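Local atomic coordinates of protein disulfide-isomerase A4 (Rattus norvegicus, PDB entry 3EC3), a protein that catalyses the rearrangement of disulfide bonds in proteins of the endoplasmic reticulum, although this fragment holds only its two noncatalytic thioredoxin-like domains. Residues F222-A225 / F226-K230; P39-L42 / Q43-D46; R121-S124 / N125-K128; L14-V17 / Q18-L21. The protein carries 1 engineered substitution. All blocks are in the same frame, centred on the assembly; numbering follows the deposited sequence.

Contact 1 (F222-A225 / F226-K230); sequences FVMA and FKKGK
Lys230 N donates to Ala225 O at 2.7 Å, an almost straight bond (166°) that belongs to a Schellman motif at the C-terminal end of helix 216-227, the last helix of the second thioredoxin-like domain. A second bond, Gly229 N to Phe226 O at 3.0 Å, completes the motif. Gly229, the first residue to leave helical phi/psi, has a positive phi of 70°, which lets the chain turn back for these bonds. The preceding turn is regular: Lys228 N donates to Met224 O, Lys227 N to Val223 O and Phe226 N to Phe222 O. Over this backbone the side chain of Met224, a selenomethionine, runs beside that of Lys227, both pointing the same way, with Met224 SE 3.9 Å from Lys227 CD. Lys228 passes the selenium at a slant, its CE 4.2 Å from Met224 SE. These lysine contacts use methylenes, and the ammonium of Lys227 goes elsewhere, to a salt bridge with Glu168 and a hydrogen bond with Tyr169. The inner side of the helix is aromatic and aliphatic. Phe226 meets Tyr169 edge-to-face and touches Ile199 of strand 196-200, while Phe222 rests on Ala197 and Ile199 of the same strand. Val223 O lies near the plane of the Phe226 ring, at its edge, 4.1 Å from Phe226 CD1, a place set by a chi1 of 168°.

Contact 2 (P39-L42 / Q43-D46); sequences PGYL and QYQD
Gln45 folds back over Tyr41, one helical turn earlier in helix 39-51. Its CB lies 3.7 Å from Tyr41 O, the carbonyl that also accepts Gln45 N. Gln45 CG, beside the backbone N (chi1 -79°), sits over one face of the Tyr41 ring in a CH-pi contact 4.0 Å from the centroid, and a bend at chi2 (-76°) carries the chain on alongside the tyrosine. Gln45 CD follows at 3.7 Å from Tyr41 OH. At the tip Gln45 NE2 donates to Tyr41 OH at 2.8 Å, with the oxygen in the amide plane and the N-H pointing nearly straight at it (166°). Gln45 OE1 accepts from the backbone of Ser8. The Tyr41 ring also meets His59 and, edge-to-face, Phe61. Tyr44 CD1 lies 4.4 Å from Tyr41 CD2, and the Tyr44 hydroxyl bonds to His58 O. Helix 39-51 follows the second strand of the first thioredoxin-like domain, where catalytic relatives carry the CXXC motif; the corresponding turn here, probably around Pro39 and Gly40, has no cysteine. Bonds at both ends of the Gln45 amide fix its rotation, and the phenol of Tyr41 serves it as an acceptor as well as an apolar surface.

Contact 3 (R121-S124 / N125-K128); sequences RKTS and NDAK
Asn125 binds Lys122 twice, once through its backbone and once through its side chain. Asn125 N donates to Lys122 O at 2.8 Å, and Asn125 OD1 accepts Lys122 N at 3.0 Å, the N-H nearly straight (170°) but arriving from above the amide carbonyl plane. A chi1 of 80° puts CG between the backbone N and the carbonyl carbon, which turns OD1 back to that N-H; Asn125 ND2 donates to His120 O. Arg121 CG passes 3.8 Å from Asp126 CB. Asp126 OD2 lies over a guanidinium face, 4.3 Å from Arg121 NH1; no N-H points at this oxygen, and the charges can attract without a salt bridge. The carboxylate bonds to Tyr179 OH, and Arg121 NH2 forms a salt bridge with Glu182. A water in the guanidinium plane accepts from Arg121 NE at 3.2 Å and donates weakly to Asp126 O. Another bridges Lys128 N and, weakly, Ser124 O. The ammonium of Lys122 pairs with Asp25, in the preceding domain. Lys122 to Asn125 form a type I beta turn between strand 118-121, first of the second thioredoxin-like domain, and helix 126-129, with Asn125 at the N-cap position but its side chain spent on the turn, not on capping.

Contact 4 (L14-V17 / Q18-L21); sequences LKQV and QEFL
Lys15 O accepts Glu19 N at 2.9 Å, the shortest of the four backbone bonds that tie 14-17 to 18-21 in helix 14-23, the first helix of the first thioredoxin-like domain. Next in the series, Gln16 O accepts Phe20 N at 3.0 Å and also lies over a face of the Phe20 ring, 3.4 Å above its plane and displaced toward the rim. A chi1 of -73°, with CG beside the backbone N, and a chi2 of -13° place the ring over that carbonyl. The side chain of Gln16, bent at chi2, slants across the far end of the same ring: Gln16 NE2 comes to 3.4 Å from Phe20 CZ, with amide and ring planes 49° apart. Val17 and Leu21 run side by side, Val17 CG1 3.8 Å from Leu21 CD1; Val17 packs on Ile11 and Leu21 on Val28 of strand 28-32. Phe20 also touches Val28, and it further meets His58 and Ile11. Gln18 runs back along the preceding turn, its OE1 4.0 Å from Lys15 CG. The Gln16 carbonyl is thus bonded to Phe20 N, and its place over the ring face adds no further hydrogen bond, while the Gln16 amide meets the ring by van der Waals contact.

The chain is two thioredoxin-like domains in a row, each with a mixed sheet of strand order 1-3-2-4-5. Contacts 4 and 2 lie on the first two helices of the first domain, with centres 23 Å apart; His58 serves both, its ring meeting Phe20 and its carbonyl binding Tyr44. Contact 3 opens the second domain and holds the position after its first strand that contact 4 holds in the first domain; their nearest atoms are about 11 Å apart. Contact 1 ends the last helix of the second domain, with its centre 44 Å from that of contact 2 across the chain's centre. None touches another, and neither domain is catalytic.

Contact 1 (F222-A225 / F226-K230)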
ATOM      1  N   PHE A 222      18.055 -12.382  -3.890  1.00 35.04           N
ATOM      2  CA  PHE A 222      18.003 -11.375  -4.950  1.00 35.34           C
ATOM      3  C   PHE A 222      18.069  -9.945  -4.392  1.00 35.11           C
ATOM      4  O   PHE A 222      18.877  -9.128  -4.855  1.00 33.52           O
ATOM      5  CB  PHE A 222      16.721 -11.618  -5.771  1.00 36.34           C
ATOM      6  CG  PHE A 222      16.432 -10.593  -6.845  1.00 37.39           C
ATOM      7  CD1 PHE A 222      15.190  -9.935  -6.860  1.00 38.25           C
ATOM      8  CD2 PHE A 222      17.342 -10.336  -7.869  1.00 38.38           C
ATOM      9  CE1 PHE A 222      14.873  -9.008  -7.855  1.00 38.51           C
ATOM     10  CE2 PHE A 222      17.046  -9.408  -8.872  1.00 38.78           C
ATOM     11  CZ  PHE A 222      15.809  -8.739  -8.868  1.00 38.96           C
ATOM     12  N   VAL A 223      17.226  -9.656  -3.394  1.00 34.92           N
ATOM     13  CA  VAL A 223      17.253  -8.368  -2.676  1.00 35.21           C
ATOM     14  C   VAL A 223      18.597  -8.133  -1.936  1.00 35.82           C
ATOM     15  O   VAL A 223      19.143  -7.016  -1.960  1.00 35.82           O
ATOM     16  CB  VAL A 223      16.037  -8.244  -1.704  1.00 35.30           C
ATOM     17  CG1 VAL A 223      16.140  -7.007  -0.818  1.00 36.57           C
ATOM     18  CG2 VAL A 223      14.694  -8.262  -2.515  1.00 33.62           C
HETATM   19  N   MSE A 224      19.113  -9.163  -1.274  1.00 35.87           N
HETATM   20  CA  MSE A 224      20.406  -9.068  -0.594  1.00 37.14           C
HETATM   21  C   MSE A 224      21.518  -8.769  -1.607  1.00 36.57           C
HETATM   22  O   MSE A 224      22.383  -7.903  -1.366  1.00 36.98           O
HETATM   23  CB  MSE A 224      20.729 -10.347   0.192  1.00 38.53           C
HETATM   24  CG  MSE A 224      20.260 -10.336   1.646  1.00 41.93           C
HETATM   25 SE   MSE A 224      21.134  -8.877   2.664  0.70 52.09          SE
HETATM   26  CE  MSE A 224      20.315  -9.092   4.458  1.00 45.51           C
ATOM     27  N   ALA A 225      21.483  -9.461  -2.745  1.00 35.02           N
ATOM     28  CA  ALA A 225      22.526  -9.275  -3.769  1.00 35.02           C
ATOM     29  C   ALA A 225      22.443  -7.849  -4.325  1.00 34.73           C
ATOM     30  O   ALA A 225      23.486  -7.193  -4.560  1.00 35.64           O
ATOM     31  CB  ALA A 225      22.409 -10.311  -4.864  1.00 34.09           C
ATOM     32  N   PHE A 226      21.209  -7.362  -4.475  1.00 33.50           N
ATOM     33  CA  PHE A 226      20.955  -5.974  -4.851  1.00 32.74           C
ATOM     34  C   PHE A 226      21.576  -4.992  -3.858  1.00 31.80           C
ATOM     35  O   PHE A 226      22.274  -4.068  -4.258  1.00 31.75           O
ATOM     36  CB  PHE A 226      19.458  -5.672  -4.970  1.00 32.54           C
ATOM     37  CG  PHE A 226      19.154  -4.177  -5.068  1.00 32.70           C
ATOM     38  CD1 PHE A 226      18.702  -3.464  -3.956  1.00 31.51           C
ATOM     39  CD2 PHE A 226      19.354  -3.493  -6.270  1.00 35.14           C
ATOM     40  CE1 PHE A 226      18.432  -2.104  -4.051  1.00 32.90           C
ATOM     41  CE2 PHE A 226      19.104  -2.119  -6.376  1.00 36.14           C
ATOM     42  CZ  PHE A 226      18.643  -1.422  -5.275  1.00 34.29           C
ATOM     43  N   LYS A 227      21.297  -5.208  -2.572  1.00 31.17           N
ATOM     44  CA  LYS A 227      21.746  -4.354  -1.475  1.00 30.95           C
ATOM     45  C   LYS A 227      23.253  -4.244  -1.468  1.00 31.18           C
ATOM     46  O   LYS A 227      23.823  -3.158  -1.243  1.00 30.38           O
ATOM     47  CB  LYS A 227      21.315  -4.979  -0.151  1.00 30.44           C
ATOM     48  CG  LYS A 227      21.715  -4.202   1.100  1.00 31.22           C
ATOM     49  CD  LYS A 227      21.185  -4.961   2.310  1.00 33.57           C
ATOM     50  CE  LYS A 227      20.323  -4.116   3.236  1.00 36.80           C
ATOM     51  NZ  LYS A 227      19.668  -2.892   2.657  1.00 33.80           N
ATOM     52  N   LYS A 228      23.879  -5.394  -1.692  1.00 32.63           N
ATOM     53  CA  LYS A 228      25.333  -5.548  -1.644  1.00 32.56           C
ATOM     54  C   LYS A 228      26.016  -5.123  -2.941  1.00 33.66           C
ATOM     55  O   LYS A 228      27.244  -5.207  -3.051  1.00 32.38           O
ATOM     56  CB  LYS A 228      25.672  -6.999  -1.312  1.00 32.68           C
ATOM     57  CG  LYS A 228      25.519  -7.356   0.157  1.00 33.83           C
ATOM     58  CD  LYS A 228      26.004  -8.786   0.414  1.00 39.80           C
ATOM     59  CE  LYS A 228      25.047  -9.542   1.341  1.00 42.64           C
ATOM     60  NZ  LYS A 228      24.887 -10.992   0.948  1.00 45.93           N
ATOM     61  N   GLY A 229      25.221  -4.661  -3.909  1.00 34.42           N
ATOM     62  CA  GLY A 229      25.735  -4.196  -5.195  1.00 35.55           C
ATOM     63  C   GLY A 229      26.288  -5.301  -6.075  1.00 36.25           C
ATOM     64  O   GLY A 229      27.225  -5.067  -6.827  1.00 36.36           O
ATOM     65  N   LYS A 230      25.712  -6.502  -5.989  1.00 37.07           N
ATOM     66  CA  LYS A 230      26.251  -7.677  -6.691  1.00 38.15           C
ATOM     67  C   LYS A 230      25.514  -8.012  -7.991  1.00 38.67           C
ATOM     68  O   LYS A 230      25.854  -8.993  -8.666  1.00 38.84           O
ATOM     69  CB  LYS A 230      26.275  -8.890  -5.760  1.00 37.90           C
ATOM     70  CG  LYS A 230      27.405  -8.865  -4.758  1.00 41.26           C
ATOM     71  CD  LYS A 230      27.091  -9.681  -3.508  1.00 44.81           C
ATOM     72  CE  LYS A 230      26.936 -11.176  -3.791  1.00 45.99           C
ATOM     73  NZ  LYS A 230      27.265 -11.980  -2.573  1.00 46.35           N
TER

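Contact 2 (P39-L42 / Q43-D46)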
ATOM      1  N   PRO A  39     -11.903  21.768  15.992  1.00 19.59           N
ATOM      2  CA  PRO A  39     -10.684  22.296  15.381  1.00 19.77           C
ATOM      3  C   PRO A  39      -9.805  21.191  14.704  1.00 19.59           C
ATOM      4  O   PRO A  39      -9.225  21.443  13.654  1.00 18.74           O
ATOM      5  CB  PRO A  39     -10.007  22.991  16.564  1.00 20.07           C
ATOM      6  CG  PRO A  39     -11.144  23.484  17.378  1.00 20.02           C
ATOM      7  CD  PRO A  39     -12.079  22.304  17.363  1.00 19.74           C
ATOM      8  N   GLY A  40      -9.764  19.980  15.273  1.00 19.53           N
ATOM      9  CA  GLY A  40      -8.952  18.899  14.696  1.00 19.84           C
ATOM     10  C   GLY A  40      -9.513  18.495  13.337  1.00 19.86           C
ATOM     11  O   GLY A  40      -8.773  18.252  12.360  1.00 20.14           O
ATOM     12  N   TYR A  41     -10.829  18.416  13.251  1.00 19.06           N
ATOM     13  CA  TYR A  41     -11.457  18.129  11.958  1.00 18.99           C
ATOM     14  C   TYR A  41     -11.063  19.169  10.895  1.00 19.12           C
ATOM     15  O   TYR A  41     -10.870  18.847   9.724  1.00 16.90           O
ATOM     16  CB  TYR A  41     -12.976  18.082  12.144  1.00 18.32           C
ATOM     17  CG  TYR A  41     -13.761  18.046  10.841  1.00 21.85           C
ATOM     18  CD1 TYR A  41     -14.606  19.096  10.488  1.00 21.03           C
ATOM     19  CD2 TYR A  41     -13.657  16.940   9.961  1.00 20.99           C
ATOM     20  CE1 TYR A  41     -15.336  19.073   9.310  1.00 22.43           C
ATOM     21  CE2 TYR A  41     -14.345  16.933   8.759  1.00 20.55           C
ATOM     22  CZ  TYR A  41     -15.216  17.965   8.463  1.00 20.97           C
ATOM     23  OH  TYR A  41     -15.924  17.959   7.270  1.00 23.40           O
ATOM     24  N   LEU A  42     -10.968  20.435  11.295  1.00 17.77           N
ATOM     25  CA  LEU A  42     -10.682  21.488  10.329  1.00 18.22           C
ATOM     26  C   LEU A  42      -9.253  21.357   9.823  1.00 17.69           C
ATOM     27  O   LEU A  42      -8.990  21.571   8.638  1.00 17.79           O
ATOM     28  CB  LEU A  42     -10.925  22.886  10.963  1.00 18.93           C
ATOM     29  CG  LEU A  42     -12.400  23.155  11.319  1.00 18.78           C
ATOM     30  CD1 LEU A  42     -12.472  24.542  11.876  1.00 23.02           C
ATOM     31  CD2 LEU A  42     -13.325  23.102  10.098  1.00 22.77           C
ATOM     32  N   GLN A  43      -8.343  20.974  10.714  1.00 17.67           N
ATOM     33  CA  GLN A  43      -6.965  20.714  10.348  1.00 18.33           C
ATOM     34  C   GLN A  43      -6.872  19.500   9.377  1.00 18.66           C
ATOM     35  O   GLN A  43      -6.095  19.480   8.394  1.00 19.75           O
ATOM     36  CB  GLN A  43      -6.146  20.434  11.608  1.00 19.05           C
ATOM     37  CG  GLN A  43      -5.798  21.665  12.429  1.00 19.99           C
ATOM     38  CD  GLN A  43      -5.103  22.759  11.610  1.00 22.67           C
ATOM     39  OE1 GLN A  43      -5.739  23.703  11.138  1.00 27.57           O
ATOM     40  NE2 GLN A  43      -3.812  22.640  11.457  1.00 21.58           N
ATOM     41  N   TYR A  44      -7.677  18.491   9.658  1.00 17.66           N
ATOM     42  CA  TYR A  44      -7.765  17.300   8.782  1.00 18.15           C
ATOM     43  C   TYR A  44      -8.243  17.681   7.374  1.00 18.60           C
ATOM     44  O   TYR A  44      -7.623  17.277   6.382  1.00 18.08           O
ATOM     45  CB  TYR A  44      -8.705  16.274   9.439  1.00 17.42           C
ATOM     46  CG  TYR A  44      -8.985  15.043   8.568  1.00 18.53           C
ATOM     47  CD1 TYR A  44     -10.253  14.798   8.058  1.00 16.59           C
ATOM     48  CD2 TYR A  44      -7.972  14.129   8.289  1.00 20.02           C
ATOM     49  CE1 TYR A  44     -10.504  13.669   7.265  1.00 19.50           C
ATOM     50  CE2 TYR A  44      -8.202  13.017   7.501  1.00 19.58           C
ATOM     51  CZ  TYR A  44      -9.484  12.802   6.981  1.00 19.94           C
ATOM     52  OH  TYR A  44      -9.711  11.651   6.226  1.00 18.52           O
ATOM     53  N   GLN A  45      -9.303  18.503   7.282  1.00 19.98           N
ATOM     54  CA  GLN A  45      -9.839  18.932   5.979  1.00 20.96           C
ATOM     55  C   GLN A  45      -8.799  19.744   5.195  1.00 22.15           C
ATOM     56  O   GLN A  45      -8.775  19.671   3.980  1.00 21.74           O
ATOM     57  CB  GLN A  45     -11.188  19.711   6.091  1.00 22.74           C
ATOM     58  CG  GLN A  45     -12.503  18.840   6.301  1.00 24.36           C
ATOM     59  CD  GLN A  45     -13.032  18.087   5.018  1.00 26.06           C
ATOM     60  OE1 GLN A  45     -12.266  17.822   4.080  1.00 29.81           O
ATOM     61  NE2 GLN A  45     -14.342  17.723   5.006  1.00 20.61           N
ATOM     62  N   ASP A  46      -7.995  20.549   5.898  1.00 23.20           N
ATOM     63  CA  ASP A  46      -6.875  21.324   5.287  1.00 24.13           C
ATOM     64  C   ASP A  46      -5.829  20.387   4.659  1.00 23.59           C
ATOM     65  O   ASP A  46      -5.463  20.550   3.492  1.00 22.72           O
ATOM     66  CB  ASP A  46      -6.251  22.200   6.365  1.00 24.75           C
ATOM     67  CG  ASP A  46      -5.292  23.247   5.820  1.00 30.20           C
ATOM     68  OD1 ASP A  46      -4.614  23.017   4.795  1.00 35.48           O
ATOM     69  OD2 ASP A  46      -5.195  24.310   6.470  1.00 34.27           O
TER

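Contact 3 (R121-S124 / N125-K128)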
ATOM      1  N   ARG A 121       0.722  -3.159  -7.113  1.00 16.70           N
ATOM      2  CA  ARG A 121       1.156  -2.122  -8.058  1.00 17.92           C
ATOM      3  C   ARG A 121       0.425  -2.365  -9.372  1.00 19.00           C
ATOM      4  O   ARG A 121       0.462  -3.460  -9.921  1.00 18.75           O
ATOM      5  CB  ARG A 121       2.680  -2.180  -8.238  1.00 17.35           C
ATOM      6  CG  ARG A 121       3.230  -1.237  -9.346  1.00 19.37           C
ATOM      7  CD  ARG A 121       4.695  -1.568  -9.480  1.00 21.99           C
ATOM      8  NE  ARG A 121       5.401  -0.783 -10.495  1.00 21.15           N
ATOM      9  CZ  ARG A 121       5.923  -1.305 -11.598  1.00 21.84           C
ATOM     10  NH1 ARG A 121       6.595  -0.534 -12.435  1.00 19.74           N
ATOM     11  NH2 ARG A 121       5.785  -2.607 -11.858  1.00 24.02           N
ATOM     12  N   LYS A 122      -0.263  -1.333  -9.840  1.00 20.30           N
ATOM     13  CA  LYS A 122      -1.122  -1.402 -10.994  1.00 22.22           C
ATOM     14  C   LYS A 122      -0.697  -0.303 -11.943  1.00 23.30           C
ATOM     15  O   LYS A 122      -0.313   0.763 -11.502  1.00 22.40           O
ATOM     16  CB  LYS A 122      -2.558  -1.136 -10.561  1.00 22.55           C
ATOM     17  CG  LYS A 122      -3.180  -2.264  -9.783  1.00 23.78           C
ATOM     18  CD  LYS A 122      -4.663  -2.078  -9.644  1.00 26.61           C
ATOM     19  CE  LYS A 122      -5.006  -1.164  -8.508  1.00 31.25           C
ATOM     20  NZ  LYS A 122      -6.379  -1.501  -8.034  1.00 32.14           N
ATOM     21  N   THR A 123      -0.783  -0.541 -13.252  1.00 25.37           N
ATOM     22  CA  THR A 123      -0.556   0.553 -14.204  1.00 26.67           C
ATOM     23  C   THR A 123      -1.411   1.809 -13.887  1.00 28.26           C
ATOM     24  O   THR A 123      -0.992   2.933 -14.171  1.00 28.79           O
ATOM     25  CB  THR A 123      -0.752   0.109 -15.681  1.00 27.20           C
ATOM     26  OG1 THR A 123      -2.041  -0.497 -15.848  1.00 27.98           O
ATOM     27  CG2 THR A 123       0.337  -0.870 -16.099  1.00 26.28           C
ATOM     28  N   SER A 124      -2.584   1.617 -13.275  1.00 29.38           N
ATOM     29  CA  SER A 124      -3.412   2.735 -12.812  1.00 30.62           C
ATOM     30  C   SER A 124      -2.939   3.470 -11.528  1.00 31.02           C
ATOM     31  O   SER A 124      -3.361   4.592 -11.255  1.00 32.60           O
ATOM     32  CB  SER A 124      -4.881   2.308 -12.692  1.00 30.52           C
ATOM     33  OG  SER A 124      -5.059   1.316 -11.697  1.00 34.18           O
ATOM     34  N   ASN A 125      -2.051   2.870 -10.754  1.00 30.50           N
ATOM     35  CA  ASN A 125      -1.623   3.506  -9.523  1.00 29.51           C
ATOM     36  C   ASN A 125      -0.103   3.655  -9.406  1.00 29.68           C
ATOM     37  O   ASN A 125       0.395   4.128  -8.375  1.00 30.10           O
ATOM     38  CB  ASN A 125      -2.220   2.765  -8.295  1.00 29.19           C
ATOM     39  CG  ASN A 125      -1.461   1.456  -7.904  1.00 27.35           C
ATOM     40  OD1 ASN A 125      -0.346   1.196  -8.313  1.00 24.99           O
ATOM     41  ND2 ASN A 125      -2.112   0.636  -7.113  1.00 20.95           N
ATOM     42  N   ASP A 126       0.656   3.245 -10.422  1.00 28.29           N
ATOM     43  CA  ASP A 126       2.094   3.148 -10.166  1.00 27.56           C
ATOM     44  C   ASP A 126       2.808   4.498 -10.019  1.00 27.38           C
ATOM     45  O   ASP A 126       3.709   4.631  -9.194  1.00 28.36           O
ATOM     46  CB  ASP A 126       2.828   2.138 -11.068  1.00 27.40           C
ATOM     47  CG  ASP A 126       2.676   2.424 -12.537  1.00 27.62           C
ATOM     48  OD1 ASP A 126       2.363   3.577 -12.894  1.00 24.98           O
ATOM     49  OD2 ASP A 126       2.874   1.464 -13.338  1.00 24.38           O
ATOM     50  N   ALA A 127       2.377   5.506 -10.776  1.00 26.82           N
ATOM     51  CA  ALA A 127       2.928   6.851 -10.619  1.00 26.67           C
ATOM     52  C   ALA A 127       2.579   7.496  -9.275  1.00 25.91           C
ATOM     53  O   ALA A 127       3.428   8.117  -8.647  1.00 25.86           O
ATOM     54  CB  ALA A 127       2.486   7.756 -11.803  1.00 26.49           C
ATOM     55  N   LYS A 128       1.325   7.366  -8.850  1.00 26.05           N
ATOM     56  CA  LYS A 128       0.863   7.966  -7.592  1.00 26.33           C
ATOM     57  C   LYS A 128       1.165   7.159  -6.333  1.00 26.48           C
ATOM     58  O   LYS A 128       1.203   7.728  -5.238  1.00 27.06           O
ATOM     59  CB  LYS A 128      -0.644   8.211  -7.629  1.00 26.64           C
ATOM     60  CG  LYS A 128      -1.010   9.645  -7.941  1.00 29.01           C
ATOM     61  CD  LYS A 128      -2.505   9.777  -8.082  1.00 32.73           C
ATOM     62  CE  LYS A 128      -2.842  11.108  -8.733  1.00 33.62           C
ATOM     63  NZ  LYS A 128      -4.101  10.994  -9.497  1.00 38.01           N
TER
HETATM   64  O   HOH W   1       5.974   2.300 -10.016  1.00 39.31           O
HETATM   65  O   HOH W   2      -0.829   6.695 -10.896  1.00 42.70           O

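Contact 4 (L14-V17 / Q18-L21)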
ATOM      1  N   LEU A  14     -21.746   2.175   9.893  1.00 17.38           N
ATOM      2  CA  LEU A  14     -20.704   1.215  10.112  1.00 18.72           C
ATOM      3  C   LEU A  14     -20.519   0.370   8.837  1.00 18.27           C
ATOM      4  O   LEU A  14     -19.382   0.008   8.477  1.00 17.93           O
ATOM      5  CB  LEU A  14     -21.067   0.341  11.311  1.00 20.56           C
ATOM      6  CG  LEU A  14     -20.054   0.083  12.408  1.00 24.62           C
ATOM      7  CD1 LEU A  14     -20.501  -1.179  13.161  1.00 25.96           C
ATOM      8  CD2 LEU A  14     -18.663  -0.085  11.810  1.00 25.11           C
ATOM      9  N   LYS A  15     -21.631   0.092   8.143  1.00 17.61           N
ATOM     10  CA  LYS A  15     -21.595  -0.740   6.917  1.00 17.25           C
ATOM     11  C   LYS A  15     -20.696  -0.134   5.848  1.00 16.46           C
ATOM     12  O   LYS A  15     -20.060  -0.867   5.092  1.00 16.83           O
ATOM     13  CB  LYS A  15     -22.992  -0.985   6.336  1.00 17.70           C
ATOM     14  CG  LYS A  15     -23.770  -2.053   7.083  1.00 21.43           C
ATOM     15  CD  LYS A  15     -25.010  -2.506   6.317  1.00 25.18           C
ATOM     16  CE  LYS A  15     -25.751  -3.587   7.095  1.00 28.50           C
ATOM     17  NZ  LYS A  15     -26.972  -4.040   6.375  1.00 30.69           N
ATOM     18  N   GLN A  16     -20.668   1.193   5.760  1.00 15.32           N
ATOM     19  CA  GLN A  16     -19.790   1.902   4.825  1.00 15.48           C
ATOM     20  C   GLN A  16     -18.325   1.523   5.100  1.00 16.80           C
ATOM     21  O   GLN A  16     -17.550   1.203   4.173  1.00 14.59           O
ATOM     22  CB  GLN A  16     -20.003   3.411   4.981  1.00 15.27           C
ATOM     23  CG  GLN A  16     -19.151   4.336   4.071  1.00 14.90           C
ATOM     24  CD  GLN A  16     -19.753   4.503   2.670  1.00 14.25           C
ATOM     25  OE1 GLN A  16     -20.563   3.700   2.220  1.00 13.14           O
ATOM     26  NE2 GLN A  16     -19.392   5.587   2.000  1.00 14.56           N
ATOM     27  N   VAL A  17     -17.929   1.616   6.365  1.00 16.70           N
ATOM     28  CA  VAL A  17     -16.525   1.277   6.726  1.00 17.85           C
ATOM     29  C   VAL A  17     -16.227  -0.203   6.443  1.00 18.51           C
ATOM     30  O   VAL A  17     -15.195  -0.517   5.879  1.00 18.07           O
ATOM     31  CB  VAL A  17     -16.252   1.567   8.209  1.00 18.22           C
ATOM     32  CG1 VAL A  17     -14.765   1.243   8.550  1.00 21.96           C
ATOM     33  CG2 VAL A  17     -16.589   2.997   8.538  1.00 18.73           C
ATOM     34  N   GLN A  18     -17.139  -1.097   6.809  1.00 19.00           N
ATOM     35  CA  GLN A  18     -17.010  -2.536   6.467  1.00 21.35           C
ATOM     36  C   GLN A  18     -16.828  -2.792   4.968  1.00 21.38           C
ATOM     37  O   GLN A  18     -15.955  -3.546   4.536  1.00 21.01           O
ATOM     38  CB  GLN A  18     -18.195  -3.305   7.055  1.00 22.03           C
ATOM     39  CG  GLN A  18     -18.162  -3.279   8.624  1.00 22.09           C
ATOM     40  CD  GLN A  18     -19.442  -3.825   9.278  1.00 24.67           C
ATOM     41  OE1 GLN A  18     -20.538  -3.600   8.807  1.00 26.93           O
ATOM     42  NE2 GLN A  18     -19.282  -4.530  10.391  1.00 29.95           N
ATOM     43  N   GLU A  19     -17.617  -2.108   4.152  1.00 21.81           N
ATOM     44  CA  GLU A  19     -17.496  -2.214   2.704  1.00 22.32           C
ATOM     45  C   GLU A  19     -16.133  -1.701   2.168  1.00 21.16           C
ATOM     46  O   GLU A  19     -15.548  -2.282   1.262  1.00 22.62           O
ATOM     47  CB  GLU A  19     -18.662  -1.471   2.056  1.00 20.75           C
ATOM     48  CG  GLU A  19     -18.582  -1.290   0.552  1.00 23.45           C
ATOM     49  CD  GLU A  19     -19.774  -0.500   0.032  1.00 24.20           C
ATOM     50  OE1 GLU A  19     -20.739  -1.141  -0.421  1.00 23.57           O
ATOM     51  OE2 GLU A  19     -19.768   0.750   0.152  1.00 21.14           O
ATOM     52  N   PHE A  20     -15.622  -0.634   2.737  1.00 19.80           N
ATOM     53  CA  PHE A  20     -14.302  -0.160   2.364  1.00 19.90           C
ATOM     54  C   PHE A  20     -13.228  -1.227   2.620  1.00 19.28           C
ATOM     55  O   PHE A  20     -12.343  -1.451   1.781  1.00 19.53           O
ATOM     56  CB  PHE A  20     -13.988   1.125   3.098  1.00 20.52           C
ATOM     57  CG  PHE A  20     -14.782   2.322   2.562  1.00 22.83           C
ATOM     58  CD1 PHE A  20     -15.467   2.220   1.357  1.00 25.67           C
ATOM     59  CD2 PHE A  20     -14.804   3.507   3.233  1.00 27.07           C
ATOM     60  CE1 PHE A  20     -16.184   3.290   0.840  1.00 30.52           C
ATOM     61  CE2 PHE A  20     -15.525   4.581   2.731  1.00 24.10           C
ATOM     62  CZ  PHE A  20     -16.201   4.461   1.523  1.00 24.79           C
ATOM     63  N   LEU A  21     -13.353  -1.916   3.731  1.00 17.66           N
ATOM     64  CA  LEU A  21     -12.256  -2.805   4.139  1.00 20.18           C
ATOM     65  C   LEU A  21     -12.342  -4.058   3.282  1.00 20.46           C
ATOM     66  O   LEU A  21     -11.348  -4.671   2.912  1.00 19.91           O
ATOM     67  CB  LEU A  21     -12.349  -3.061   5.657  1.00 19.61           C
ATOM     68  CG  LEU A  21     -12.143  -1.758   6.471  1.00 24.72           C
ATOM     69  CD1 LEU A  21     -12.567  -1.860   7.951  1.00 25.60           C
ATOM     70  CD2 LEU A  21     -10.712  -1.196   6.344  1.00 27.92           C
TER